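Local coordinates for protein putative eukaryotic translation initiation factor eIF-4E (Leishmania major, PDB 5WB5) that probably binds the methylated cap structure of messenger RNA, including cap 4, as a translation initiation factor of the eIF4E family, at residues F58-M61 with L62-K66. Numbering follows the deposited sequence.
Sequences FFVM and LRYMK
Leu62 packs one turn on from Phe58 and lays its branch point over one face of that ring: CG of Leu62 stands 4.3 Å from the ring centroid of Phe58, 21° off the normal, which meets the geometry of a CH-pi contact displaced toward the rim. CD1 of the same leucine lies 3.6 Å from CZ of Phe58 and 3.9 Å from CD1 of Phe59, so this methyl touches both aromatic rings. Phe58 reaches it because its CG is anti to the backbone N (chi1 170°), whereas CG of Leu62 lies beside its own backbone N, turned back toward the preceding turn. Beneath these side chains runs regular i to i+4 bonding, with Leu62 N to Phe58 O at 2.9 Å and 166° at the hydrogen. The bond from Met65 N to Met61 O is weak.

These residues belong to helix 55-64, which follows the outer strand 47-54 and lies between the body of the eIF4E fold and the chain of another protein. On the side facing the sheet, Met61 and Met65 run side by side, CE of Met61 lying 3.7 Å from SD of Met65; Leu29 touches both. Phe58 packs against Leu142 and Val146 of helix 133-147. Another flank carries Val60, whose CG1 meets CD2 of Tyr64 at 4.0 Å and sits over one face of the Arg63 guanidinium. Arg63 NH1 hydrogen-bonds to the backbone of the other protein's chain, Tyr64 OH to an acidic side chain of it. The chemistry thus implies a two-sided helix: Met61, Met65 and Phe58 pack it onto the fold, while Phe59, Val60, Arg63 and Tyr64 face the other protein.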
loop_
_atom_site.group_PDB
_atom_site.type_symbol
_atom_site.label_atom_id
_atom_site.label_comp_id
_atom_site.label_asym_id
_atom_site.label_seq_id
_atom_site.Cartn_x
_atom_site.Cartn_y
_atom_site.Cartn_z
ATOM N N PHE A 58 -7.238 6.647 -7.030
ATOM C CA PHE A 58 -6.156 6.436 -6.076
ATOM C C PHE A 58 -6.066 7.593 -5.090
ATOM O O PHE A 58 -5.964 7.384 -3.875
ATOM C CB PHE A 58 -4.840 6.257 -6.830
ATOM C CG PHE A 58 -3.626 6.275 -5.952
ATOM C CD1 PHE A 58 -3.271 5.163 -5.211
ATOM C CD2 PHE A 58 -2.831 7.402 -5.882
ATOM C CE1 PHE A 58 -2.146 5.179 -4.413
ATOM C CE2 PHE A 58 -1.707 7.424 -5.082
ATOM C CZ PHE A 58 -1.364 6.313 -4.348
ATOM N N PHE A 59 -6.115 8.828 -5.593
ATOM C CA PHE A 59 -5.981 9.971 -4.696
ATOM C C PHE A 59 -7.218 10.164 -3.826
ATOM O O PHE A 59 -7.103 10.663 -2.701
ATOM C CB PHE A 59 -5.665 11.231 -5.495
ATOM C CG PHE A 59 -4.217 11.340 -5.874
ATOM C CD1 PHE A 59 -3.267 11.704 -4.932
ATOM C CD2 PHE A 59 -3.799 11.051 -7.160
ATOM C CE1 PHE A 59 -1.935 11.793 -5.269
ATOM C CE2 PHE A 59 -2.467 11.137 -7.503
ATOM C CZ PHE A 59 -1.532 11.510 -6.555
ATOM N N VAL A 60 -8.396 9.752 -4.296
ATOM C CA VAL A 60 -9.575 9.776 -3.430
ATOM C C VAL A 60 -9.408 8.773 -2.293
ATOM O O VAL A 60 -9.648 9.085 -1.114
ATOM C CB VAL A 60 -10.847 9.498 -4.251
ATOM C CG1 VAL A 60 -12.055 9.382 -3.345
ATOM C CG2 VAL A 60 -11.074 10.606 -5.265
ATOM N N MET A 61 -9.003 7.549 -2.636
ATOM C CA MET A 61 -8.652 6.560 -1.625
ATOM C C MET A 61 -7.712 7.165 -0.592
ATOM O O MET A 61 -7.967 7.100 0.616
ATOM C CB MET A 61 -8.008 5.346 -2.300
ATOM C CG MET A 61 -7.611 4.220 -1.359
ATOM S SD MET A 61 -6.483 3.052 -2.148
ATOM C CE MET A 61 -4.959 3.989 -2.110
ATOM N N LEU A 62 -6.616 7.768 -1.057
ATOM C CA LEU A 62 -5.676 8.403 -0.139
ATOM C C LEU A 62 -6.375 9.429 0.739
ATOM O O LEU A 62 -6.115 9.509 1.945
ATOM C CB LEU A 62 -4.540 9.066 -0.913
ATOM C CG LEU A 62 -3.412 8.164 -1.409
ATOM C CD1 LEU A 62 -2.444 8.978 -2.248
ATOM C CD2 LEU A 62 -2.685 7.501 -0.248
ATOM N N ARG A 63 -7.258 10.234 0.145
ATOM C CA ARG A 63 -7.995 11.228 0.915
ATOM C C ARG A 63 -8.697 10.581 2.098
ATOM O O ARG A 63 -8.626 11.079 3.227
ATOM C CB ARG A 63 -9.011 11.936 0.019
ATOM C CG ARG A 63 -9.793 13.052 0.704
ATOM C CD ARG A 63 -11.020 13.430 -0.115
ATOM N NE ARG A 63 -10.652 13.831 -1.469
ATOM C CZ ARG A 63 -11.439 13.717 -2.534
ATOM N NH1 ARG A 63 -12.656 13.205 -2.424
ATOM N NH2 ARG A 63 -10.998 14.115 -3.723
ATOM N N TYR A 64 -9.380 9.464 1.859
ATOM C CA TYR A 64 -10.180 8.851 2.915
ATOM C C TYR A 64 -9.441 7.763 3.690
ATOM O O TYR A 64 -10.047 7.124 4.555
ATOM C CB TYR A 64 -11.481 8.295 2.330
ATOM C CG TYR A 64 -12.452 9.390 1.944
ATOM C CD1 TYR A 64 -13.079 10.160 2.917
ATOM C CD2 TYR A 64 -12.731 9.665 0.611
ATOM C CE1 TYR A 64 -13.960 11.166 2.573
ATOM C CE2 TYR A 64 -13.612 10.667 0.258
ATOM C CZ TYR A 64 -14.221 11.416 1.242
ATOM O OH TYR A 64 -15.097 12.415 0.890
ATOM N N MET A 65 -8.157 7.547 3.423
ATOM C CA MET A 65 -7.362 6.652 4.250
ATOM C C MET A 65 -6.929 7.358 5.528
ATOM O O MET A 65 -6.803 8.585 5.576
ATOM C CB MET A 65 -6.125 6.165 3.498
ATOM C CG MET A 65 -6.379 5.004 2.557
ATOM S SD MET A 65 -4.922 4.568 1.579
ATOM C CE MET A 65 -3.728 4.188 2.854
ATOM N N LYS A 66 -6.696 6.569 6.568
ATOM C CA LYS A 66 -6.225 7.173 7.805
ATOM C C LYS A 66 -4.700 7.236 7.802
ATOM O O LYS A 66 -4.041 6.284 7.370
ATOM C CB LYS A 66 -6.706 6.374 9.013
ATOM C CG LYS A 66 -8.228 6.292 9.149
ATOM C CD LYS A 66 -8.832 7.613 9.604
ATOM C CE LYS A 66 -10.356 7.561 9.604
ATOM N NZ LYS A 66 -10.890 6.446 10.431
#